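PDB 3L7I: teichoic acid biosynthesis protein F, which probably takes part in teichoic acid biosynthesis and carries a GT-B-type region built on two parallel beta sheets flanked by helices. Local coordinates for residues A409-A414 with R426-L431; R384-F389 with E402-N407. All blocks are in the same frame, centred on the assembly; numbering follows the deposited sequence.

Interaction 1 of 2, residues A409-A414 with R426-L431; sequences AEYYQA and RTPLYL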
loop_
_atom_site.group_PDB
_atom_site.type_symbol
_atom_site.label_atom_id
_atom_site.label_comp_id
_atom_site.label_asym_id
_atom_site.label_seq_id
_atom_site.Cartn_x
_atom_site.Cartn_y
_atom_site.Cartn_z
ATOM N N ALA A 409 18.222 -5.321 18.317
ATOM C CA ALA A 409 18.750 -5.879 17.085
ATOM C C ALA A 409 19.683 -7.050 17.421
ATOM O O ALA A 409 19.637 -8.106 16.779
ATOM C CB ALA A 409 19.461 -4.818 16.305
ATOM N N GLU A 410 20.499 -6.858 18.458
ATOM C CA GLU A 410 21.518 -7.828 18.830
ATOM C C GLU A 410 20.883 -9.098 19.338
ATOM O O GLU A 410 21.440 -10.182 19.160
ATOM C CB GLU A 410 22.453 -7.269 19.897
ATOM C CG GLU A 410 23.448 -6.251 19.402
ATOM C CD GLU A 410 22.938 -4.821 19.473
ATOM O OE1 GLU A 410 21.700 -4.618 19.561
ATOM O OE2 GLU A 410 23.791 -3.898 19.444
ATOM N N TYR A 411 19.731 -8.949 19.994
ATOM C CA TYR A 411 18.957 -10.077 20.512
ATOM C C TYR A 411 18.535 -10.948 19.352
ATOM O O TYR A 411 18.782 -12.146 19.347
ATOM C CB TYR A 411 17.726 -9.565 21.261
ATOM C CG TYR A 411 16.782 -10.624 21.824
ATOM C CD1 TYR A 411 17.139 -11.383 22.931
ATOM C CD2 TYR A 411 15.519 -10.820 21.287
ATOM C CE1 TYR A 411 16.297 -12.309 23.459
ATOM C CE2 TYR A 411 14.660 -11.761 21.815
ATOM C CZ TYR A 411 15.050 -12.497 22.908
ATOM O OH TYR A 411 14.203 -13.446 23.465
ATOM N N TYR A 412 17.923 -10.327 18.349
ATOM C CA TYR A 412 17.453 -11.071 17.188
ATOM C C TYR A 412 18.595 -11.726 16.409
ATOM O O TYR A 412 18.482 -12.886 15.999
ATOM C CB TYR A 412 16.535 -10.204 16.317
ATOM C CG TYR A 412 15.242 -9.936 17.052
ATOM C CD1 TYR A 412 14.318 -10.968 17.252
ATOM C CD2 TYR A 412 14.968 -8.694 17.612
ATOM C CE1 TYR A 412 13.163 -10.761 17.947
ATOM C CE2 TYR A 412 13.800 -8.478 18.315
ATOM C CZ TYR A 412 12.902 -9.518 18.483
ATOM O OH TYR A 412 11.729 -9.339 19.197
ATOM N N GLN A 413 19.694 -10.996 16.235
ATOM C CA GLN A 413 20.886 -11.550 15.613
ATOM C C GLN A 413 21.301 -12.826 16.319
ATOM O O GLN A 413 21.375 -13.894 15.709
ATOM C CB GLN A 413 22.031 -10.557 15.723
ATOM C CG GLN A 413 22.550 -9.977 14.431
ATOM C CD GLN A 413 23.595 -8.898 14.706
ATOM O OE1 GLN A 413 24.793 -9.081 14.417
ATOM N NE2 GLN A 413 23.152 -7.777 15.307
ATOM N N ALA A 414 21.581 -12.691 17.614
ATOM C CA ALA A 414 22.101 -13.784 18.412
ATOM C C ALA A 414 21.253 -15.012 18.173
ATOM O O ALA A 414 21.773 -16.086 17.875
ATOM C CB ALA A 414 22.132 -13.414 19.898
ATOM N N ARG A 426 10.153 -21.372 28.767
ATOM C CA ARG A 426 9.638 -21.240 27.412
ATOM C C ARG A 426 10.277 -20.041 26.768
ATOM O O ARG A 426 10.381 -19.013 27.417
ATOM C CB ARG A 426 8.126 -21.061 27.437
ATOM C CG ARG A 426 7.424 -22.279 27.922
ATOM C CD ARG A 426 6.024 -21.938 28.267
ATOM N NE ARG A 426 5.331 -21.562 27.062
ATOM C CZ ARG A 426 4.087 -21.126 27.037
ATOM N NH1 ARG A 426 3.430 -21.021 28.179
ATOM N NH2 ARG A 426 3.525 -20.798 25.869
ATOM N N THR A 427 10.729 -20.164 25.520
ATOM C CA THR A 427 11.201 -18.978 24.812
ATOM C C THR A 427 10.161 -18.582 23.772
ATOM O O THR A 427 9.473 -19.442 23.240
ATOM C CB THR A 427 12.661 -19.103 24.218
ATOM O OG1 THR A 427 12.639 -19.849 23.010
ATOM C CG2 THR A 427 13.652 -19.745 25.200
ATOM N N PRO A 428 10.030 -17.271 23.510
ATOM C CA PRO A 428 8.941 -16.693 22.700
ATOM C C PRO A 428 8.736 -17.366 21.338
ATOM O O PRO A 428 9.691 -17.816 20.707
ATOM C CB PRO A 428 9.363 -15.232 22.506
ATOM C CG PRO A 428 10.323 -14.947 23.599
ATOM C CD PRO A 428 11.000 -16.253 23.956
ATOM N N LEU A 429 7.487 -17.422 20.886
ATOM C CA LEU A 429 7.187 -18.010 19.586
ATOM C C LEU A 429 7.585 -17.132 18.374
ATOM O O LEU A 429 7.788 -17.651 17.277
ATOM C CB LEU A 429 5.723 -18.404 19.517
ATOM C CG LEU A 429 5.402 -19.587 20.410
ATOM C CD1 LEU A 429 3.923 -19.894 20.342
ATOM C CD2 LEU A 429 6.221 -20.803 20.005
ATOM N N TYR A 430 7.709 -15.819 18.549
ATOM C CA TYR A 430 8.170 -15.006 17.433
ATOM C C TYR A 430 9.647 -15.276 17.102
ATOM O O TYR A 430 10.119 -14.874 16.051
ATOM C CB TYR A 430 7.897 -13.502 17.635
ATOM C CG TYR A 430 8.350 -12.966 18.973
ATOM C CD1 TYR A 430 9.685 -12.639 19.195
ATOM C CD2 TYR A 430 7.440 -12.794 20.020
ATOM C CE1 TYR A 430 10.099 -12.146 20.418
ATOM C CE2 TYR A 430 7.841 -12.307 21.244
ATOM C CZ TYR A 430 9.174 -11.989 21.448
ATOM O OH TYR A 430 9.591 -11.515 22.681
ATOM N N LEU A 431 10.380 -15.949 17.982
ATOM C CA LEU A 431 11.724 -16.408 17.619
ATOM C C LEU A 431 11.628 -17.641 16.721
ATOM O O LEU A 431 10.730 -18.469 16.893
ATOM C CB LEU A 431 12.574 -16.675 18.859
ATOM C CG LEU A 431 13.101 -15.377 19.462
ATOM C CD1 LEU A 431 13.990 -15.587 20.678
ATOM C CD2 LEU A 431 13.852 -14.632 18.384
#

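Interaction 2 of 2, residues R384-F389 with E402-N407; sequences RYIWSF and EKVKRN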
loop_
_atom_site.group_PDB
_atom_site.type_symbol
_atom_site.label_atom_id
_atom_site.label_comp_id
_atom_site.label_asym_id
_atom_site.label_seq_id
_atom_site.Cartn_x
_atom_site.Cartn_y
_atom_site.Cartn_z
ATOM N N ARG A 384 31.660 -18.568 20.628
ATOM C CA ARG A 384 30.994 -17.301 20.894
ATOM C C ARG A 384 29.826 -17.526 21.871
ATOM O O ARG A 384 28.784 -18.077 21.497
ATOM C CB ARG A 384 30.522 -16.619 19.600
ATOM C CG ARG A 384 29.963 -15.205 19.828
ATOM C CD ARG A 384 30.039 -14.307 18.587
ATOM N NE ARG A 384 28.791 -14.244 17.817
ATOM C CZ ARG A 384 27.931 -13.222 17.855
ATOM N NH1 ARG A 384 28.169 -12.162 18.631
ATOM N NH2 ARG A 384 26.827 -13.260 17.117
ATOM N N TYR A 385 30.009 -17.124 23.129
ATOM C CA TYR A 385 28.940 -17.213 24.117
ATOM C C TYR A 385 28.145 -15.909 24.247
ATOM O O TYR A 385 28.719 -14.817 24.408
ATOM C CB TYR A 385 29.493 -17.660 25.459
ATOM C CG TYR A 385 30.098 -19.043 25.405
ATOM C CD1 TYR A 385 29.308 -20.177 25.548
ATOM C CD2 TYR A 385 31.457 -19.215 25.198
ATOM C CE1 TYR A 385 29.857 -21.448 25.495
ATOM C CE2 TYR A 385 32.021 -20.480 25.147
ATOM C CZ TYR A 385 31.218 -21.597 25.293
ATOM O OH TYR A 385 31.783 -22.858 25.237
ATOM N N ILE A 386 26.818 -16.035 24.159
ATOM C CA ILE A 386 25.922 -14.897 24.280
ATOM C C ILE A 386 24.884 -15.149 25.370
ATOM O O ILE A 386 24.279 -16.218 25.415
ATOM C CB ILE A 386 25.229 -14.628 22.949
ATOM C CG1 ILE A 386 26.280 -14.348 21.876
ATOM C CG2 ILE A 386 24.316 -13.430 23.058
ATOM C CD1 ILE A 386 25.778 -14.447 20.444
ATOM N N TRP A 387 24.688 -14.179 26.264
ATOM C CA TRP A 387 23.584 -14.227 27.242
ATOM C C TRP A 387 22.496 -13.168 26.966
ATOM O O TRP A 387 22.784 -12.011 26.648
ATOM C CB TRP A 387 24.110 -14.087 28.672
ATOM C CG TRP A 387 24.478 -15.409 29.305
ATOM C CD1 TRP A 387 25.649 -16.114 29.143
ATOM C CD2 TRP A 387 23.674 -16.176 30.196
ATOM N NE1 TRP A 387 25.610 -17.277 29.876
ATOM C CE2 TRP A 387 24.409 -17.340 30.527
ATOM C CE3 TRP A 387 22.413 -15.991 30.756
ATOM C CZ2 TRP A 387 23.910 -18.313 31.377
ATOM C CZ3 TRP A 387 21.925 -16.954 31.605
ATOM C CH2 TRP A 387 22.670 -18.103 31.908
ATOM N N SER A 388 21.234 -13.561 27.089
ATOM C CA SER A 388 20.131 -12.641 26.848
ATOM C C SER A 388 19.478 -12.279 28.169
ATOM O O SER A 388 19.202 -13.166 28.954
ATOM C CB SER A 388 19.137 -13.311 25.913
ATOM O OG SER A 388 17.806 -12.966 26.237
ATOM N N PHE A 389 19.252 -10.988 28.421
ATOM C CA PHE A 389 18.645 -10.488 29.678
ATOM C C PHE A 389 17.579 -9.434 29.382
ATOM O O PHE A 389 17.544 -8.896 28.283
ATOM C CB PHE A 389 19.706 -9.843 30.596
ATOM C CG PHE A 389 20.831 -10.762 30.956
ATOM C CD1 PHE A 389 20.693 -11.678 31.979
ATOM C CD2 PHE A 389 22.018 -10.728 30.254
ATOM C CE1 PHE A 389 21.709 -12.533 32.305
ATOM C CE2 PHE A 389 23.037 -11.589 30.574
ATOM C CZ PHE A 389 22.878 -12.496 31.615
ATOM N N GLU A 402 29.274 -12.264 25.658
ATOM C CA GLU A 402 28.740 -10.926 25.479
ATOM C C GLU A 402 27.275 -11.001 25.821
ATOM O O GLU A 402 26.648 -12.051 25.644
ATOM C CB GLU A 402 28.933 -10.422 24.054
ATOM C CG GLU A 402 28.814 -11.487 23.000
ATOM C CD GLU A 402 28.508 -10.918 21.602
ATOM O OE1 GLU A 402 29.462 -10.790 20.785
ATOM O OE2 GLU A 402 27.312 -10.607 21.323
ATOM N N LYS A 403 26.721 -9.910 26.342
ATOM C CA LYS A 403 25.298 -9.917 26.683
ATOM C C LYS A 403 24.404 -9.021 25.810
ATOM O O LYS A 403 24.796 -7.911 25.455
ATOM C CB LYS A 403 25.062 -9.670 28.186
ATOM C CG LYS A 403 26.154 -8.962 28.985
ATOM C CD LYS A 403 25.929 -9.224 30.461
ATOM C CE LYS A 403 26.784 -8.368 31.349
ATOM N NZ LYS A 403 26.425 -6.935 31.243
ATOM N N VAL A 404 23.214 -9.522 25.460
ATOM C CA VAL A 404 22.236 -8.757 24.676
ATOM C C VAL A 404 20.945 -8.421 25.434
ATOM O O VAL A 404 20.559 -9.116 26.373
ATOM C CB VAL A 404 21.807 -9.526 23.441
ATOM C CG1 VAL A 404 23.005 -9.873 22.611
ATOM C CG2 VAL A 404 21.078 -10.777 23.860
ATOM N N LYS A 405 20.258 -7.372 24.987
ATOM C CA LYS A 405 18.968 -6.981 25.561
ATOM C C LYS A 405 17.770 -7.568 24.773
ATOM O O LYS A 405 17.772 -7.636 23.533
ATOM C CB LYS A 405 18.882 -5.452 25.638
ATOM C CG LYS A 405 17.609 -4.919 26.243
ATOM C CD LYS A 405 17.716 -3.455 26.600
ATOM C CE LYS A 405 16.477 -2.988 27.366
ATOM N NZ LYS A 405 16.377 -1.503 27.429
ATOM N N ARG A 406 16.741 -7.999 25.480
ATOM C CA ARG A 406 15.615 -8.590 24.788
ATOM C C ARG A 406 14.986 -7.615 23.814
ATOM O O ARG A 406 14.823 -6.444 24.123
ATOM C CB ARG A 406 14.577 -9.060 25.787
ATOM C CG ARG A 406 14.626 -10.517 26.044
ATOM C CD ARG A 406 13.592 -10.876 27.050
ATOM N NE ARG A 406 13.317 -12.306 27.026
ATOM C CZ ARG A 406 12.102 -12.824 26.914
ATOM N NH1 ARG A 406 11.952 -14.148 26.905
ATOM N NH2 ARG A 406 11.047 -12.018 26.836
ATOM N N ASN A 407 14.641 -8.101 22.630
ATOM C CA ASN A 407 13.954 -7.286 21.640
ATOM C C ASN A 407 14.775 -6.216 20.971
ATOM O O ASN A 407 14.232 -5.265 20.415
ATOM C CB ASN A 407 12.726 -6.648 22.241
ATOM C CG ASN A 407 11.526 -7.501 22.059
ATOM O OD1 ASN A 407 10.720 -7.263 21.139
ATOM N ND2 ASN A 407 11.413 -8.559 22.887
#

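Interaction 1 of 2, residues A409-A414 with R426-L431
The two methyls of Leu431 divide between two neighbouring tyrosines of helix 409-417, and this apolar fork is the middle of the contact. Leu431 CD1 reaches the phenol end of Tyr411, 3.5 Å from Tyr411 OH, while Leu431 CD2 lies 3.9 Å from Tyr412 CD1. Differing first torsions send the rings to different methyls: Tyr411 carries CG anti to the backbone N (chi1 178°), Tyr412 anti to the carbonyl carbon (chi1 -69°). The Tyr411 ring stands edge-on over the Tyr412 face, with Tyr411 CD2 3.9 Å above the ring centre.

Tyr412 and Tyr430 cross at about a right angle. Tyr412 OH comes closest, 3.5 Å from Tyr430 CE1, and Tyr430 CD1 lies at the edge of the Tyr412 ring. Pro428 CB sits 3.4 Å above the Tyr430 ring plane, toward its rim; the same proline begins the type I turn that ends at Leu431.

No hydrogen bond joins the two segments. Arg478 instead holds the turn through the carbonyl of Pro428, and Arg338 makes a cation-pi contact with Tyr430. Helix 409-417, the beta-alpha-beta crossover between parallel strands 402-405 and 418-423, thus meets the loop following 418-423, with helix 336-344 alongside and Tyr411 packed on strands 384-389 and 402-405.

Interaction 2 of 2, residues R384-F389 with E402-N407
Glu402 and Arg384 meet at the start of a parallel strand pair, and the glutamate is the side chain to trace. Its CB leaves strand 402-405 on the sheet face that also carries Ile386 and Val404. A chi1 of 35° sets Glu402 CG between the backbone N and the carbonyl carbon, 3.6 Å from Tyr385 O and beside Ile386 CG1. From there the chain runs alongside Ile386, pointing the same way, and brings CD to Arg384. Glu402 OE1 sits at the guanidinium edge, 2.9 Å from Arg384 NH1, in a salt bridge whose hydrogen bond is weak, with 128° at the hydrogen. Glu402 OE2, 3.2 Å from Arg384 NH1, also borders Ile386 CG1. The two charged planes stand 77° apart, so this is not a flat two-pronged pairing. Ile386 CD1 covers one guanidinium face, and Arg384 NH2 has a second carboxylate partner in Glu417.

Five backbone hydrogen bonds run from Glu402 N–Tyr385 O at one end to Arg406 N–Phe389 O at the other. On the face of Ile386, Ser388 and Val404, Val404 CG1 packs 3.8 Å from Ile386 CG2. On the other face Lys403 CB lies 3.7 Å from Phe389 CE2 at the ring edge, and Lys403 NZ goes on to Pro392 O.

Regular backbone bonds thus join this strand, outermost within the chain, to its neighbour, against a single weak side-chain hydrogen bond; Arg384 probably stabilises the charged forms of Glu402 and Glu417.

How the interactions relate
From the N terminus, strand 384-389 comes first; a connection without helix or strand leads to 402-407, and interaction 2 closes that loop at one edge of the sheet. The chain then turns through Ser408 into helix 409-417, passes along strand 418-423, and returns in the loop 426-431, where interaction 1 closes. The two loops follow in series, neither nested nor crossed, with centres about 10 Å apart. They meet directly: Tyr412 OH lies 3.0 Å from Asn407 OD1, a probable but weak hydrogen bond, and Tyr411 CB packs against Lys405 O. Together they tie the sheet edge, the helix over it and the loop before strand 438-441.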